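Local coordinates for protein putative acetyltransferase Sthe_0691 (Sphaerobacter thermophilus, PDB 3SHP) that probably transfers an acetyl group from acetyl-coenzyme A to an acceptor not yet identified, at residues 87-92 and 103-108. Numbering follows the deposited sequence.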
loop_
_atom_site.group_PDB
_atom_site.type_symbol
_atom_site.label_atom_id
_atom_site.label_comp_id
_atom_site.label_asym_id
_atom_site.label_seq_id
_atom_site.Cartn_x
_atom_site.Cartn_y
_atom_site.Cartn_z
ATOM N N LEU A 87 -8.141 26.081 -12.801
ATOM C CA LEU A 87 -6.697 25.934 -12.646
ATOM C C LEU A 87 -6.211 25.781 -11.221
ATOM O O LEU A 87 -6.864 26.209 -10.263
ATOM C CB LEU A 87 -5.950 27.097 -13.276
ATOM C CG LEU A 87 -6.321 28.499 -12.857
ATOM C CD1 LEU A 87 -5.063 29.345 -12.810
ATOM C CD2 LEU A 87 -7.345 29.082 -13.853
ATOM N N ARG A 88 -5.052 25.166 -11.110
ATOM C CA ARG A 88 -4.387 24.971 -9.841
ATOM C C ARG A 88 -2.886 25.017 -10.100
ATOM O O ARG A 88 -2.439 24.845 -11.237
ATOM C CB ARG A 88 -4.826 23.637 -9.193
ATOM C CG ARG A 88 -4.221 22.325 -9.746
ATOM C CD ARG A 88 -4.359 21.125 -8.715
ATOM N NE ARG A 88 -5.765 20.854 -8.378
ATOM C CZ ARG A 88 -6.580 20.064 -9.085
ATOM N NH1 ARG A 88 -7.857 19.921 -8.720
ATOM N NH2 ARG A 88 -6.127 19.416 -10.161
ATOM N N PHE A 89 -2.114 25.267 -9.062
ATOM C CA PHE A 89 -0.671 25.421 -9.202
ATOM C C PHE A 89 -0.003 24.312 -8.420
ATOM O O PHE A 89 -0.517 23.895 -7.377
ATOM C CB PHE A 89 -0.212 26.771 -8.635
ATOM C CG PHE A 89 -0.819 27.959 -9.330
ATOM C CD1 PHE A 89 -0.203 28.521 -10.439
ATOM C CD2 PHE A 89 -2.012 28.505 -8.880
ATOM C CE1 PHE A 89 -0.758 29.618 -11.088
ATOM C CE2 PHE A 89 -2.589 29.598 -9.528
ATOM C CZ PHE A 89 -1.952 30.167 -10.635
ATOM N N HIS A 90 1.136 23.850 -8.919
ATOM C CA HIS A 90 1.951 22.857 -8.240
ATOM C C HIS A 90 3.345 23.463 -8.185
ATOM O O HIS A 90 3.980 23.596 -9.219
ATOM C CB HIS A 90 2.012 21.548 -9.031
ATOM C CG HIS A 90 0.689 20.875 -9.225
ATOM N ND1 HIS A 90 0.137 20.031 -8.282
ATOM C CD2 HIS A 90 -0.184 20.903 -10.261
ATOM C CE1 HIS A 90 -1.025 19.579 -8.724
ATOM N NE2 HIS A 90 -1.239 20.088 -9.926
HETATM N N MSE A 91 3.817 23.852 -7.005
HETATM C CA MSE A 91 5.150 24.486 -6.895
HETATM C C MSE A 91 6.187 23.459 -6.450
HETATM O O MSE A 91 5.842 22.522 -5.746
HETATM C CB MSE A 91 5.122 25.661 -5.907
HETATM C CG MSE A 91 3.985 26.643 -6.189
HETATM SE SE MSE A 91 4.049 27.395 -7.992
HETATM C CE MSE A 91 5.660 28.423 -7.772
ATOM N N ALA A 92 7.443 23.623 -6.859
ATOM C CA ALA A 92 8.486 22.700 -6.431
ATOM C C ALA A 92 8.630 22.765 -4.914
ATOM O O ALA A 92 8.610 23.839 -4.333
ATOM C CB ALA A 92 9.815 23.001 -7.114
ATOM N N ALA A 103 2.171 33.474 -6.526
ATOM C CA ALA A 103 1.365 34.676 -6.611
ATOM C C ALA A 103 1.660 35.451 -7.907
ATOM O O ALA A 103 0.750 35.898 -8.583
ATOM C CB ALA A 103 1.607 35.561 -5.400
ATOM N N GLU A 104 2.938 35.584 -8.248
ATOM C CA GLU A 104 3.333 36.253 -9.488
ATOM C C GLU A 104 2.769 35.488 -10.685
ATOM O O GLU A 104 2.241 36.087 -11.601
ATOM C CB GLU A 104 4.856 36.414 -9.595
ATOM C CG GLU A 104 5.261 37.164 -10.862
ATOM C CD GLU A 104 6.722 37.599 -10.874
ATOM O OE1 GLU A 104 7.202 38.151 -9.858
ATOM O OE2 GLU A 104 7.396 37.400 -11.905
ATOM N N ALA A 105 2.865 34.162 -10.651
ATOM C CA ALA A 105 2.350 33.327 -11.729
ATOM C C ALA A 105 0.842 33.550 -11.915
ATOM O O ALA A 105 0.348 33.578 -13.040
ATOM C CB ALA A 105 2.630 31.870 -11.452
ATOM N N LEU A 106 0.114 33.694 -10.814
ATOM C CA LEU A 106 -1.325 33.939 -10.892
ATOM C C LEU A 106 -1.597 35.320 -11.497
ATOM O O LEU A 106 -2.517 35.470 -12.320
ATOM C CB LEU A 106 -1.984 33.806 -9.521
ATOM C CG LEU A 106 -3.517 34.012 -9.473
ATOM C CD1 LEU A 106 -4.224 33.133 -10.499
ATOM C CD2 LEU A 106 -4.041 33.658 -8.101
ATOM N N GLU A 107 -0.804 36.320 -11.101
ATOM C CA GLU A 107 -0.908 37.660 -11.699
ATOM C C GLU A 107 -0.745 37.622 -13.209
ATOM O O GLU A 107 -1.406 38.371 -13.921
ATOM C CB GLU A 107 0.145 38.618 -11.127
ATOM C CG GLU A 107 -0.100 39.007 -9.687
ATOM C CD GLU A 107 0.980 39.920 -9.107
ATOM O OE1 GLU A 107 2.135 39.941 -9.610
ATOM O OE2 GLU A 107 0.662 40.616 -8.120
ATOM N N LEU A 108 0.156 36.771 -13.680
ATOM C CA LEU A 108 0.462 36.661 -15.100
ATOM C C LEU A 108 -0.614 35.936 -15.870
ATOM O O LEU A 108 -0.994 36.387 -16.939
ATOM C CB LEU A 108 1.810 35.956 -15.330
ATOM C CG LEU A 108 3.000 36.634 -14.617
ATOM C CD1 LEU A 108 4.272 35.890 -14.909
ATOM C CD2 LEU A 108 3.131 38.115 -14.996
#
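Glu104 OE2 accepts hydrogen bonds from the backbone N of both Thr13 and Val14, tying one side of helix 98-116 to the loop at Pro12 and the start of strand 14-18, while the next two helix residues, Ala105 and Leu106, pack against Phe89. The contact belongs to the beta-alpha-beta unit of what is probably a GNAT fold, where helix 98-116 links the parallel strands 84-91 and 121-127. Strand alternation sends Leu87, Phe89 and Met91 toward the helix; on the other sheet face, Arg88 forms a salt bridge with Glu125.

No hydrogen bond crosses the interface, so apolar shape does the work. Phe89 and Leu106 have their CA atoms 8.7 Å apart, a span that a large flat ring can bridge. With CG anti to its carbonyl carbon (chi1 -61°), the Phe89 ring extends to the helix. Ala105, having only a methyl, lets it come near: CB lies 4.1 Å from Phe89 CE1, approached obliquely. Replacing Phe89 by an alanine would probably leave Ala105 CB and Leu106 CD1 without their partner, opening a gap between strand and helix. Leu106 also touches Thr133 and Ala137 of helix 131-139; its side chain and that of Phe89 cross at about a right angle, with Leu106 CD1 at the ring edge, near its plane, 3.7 Å from Phe89 CZ.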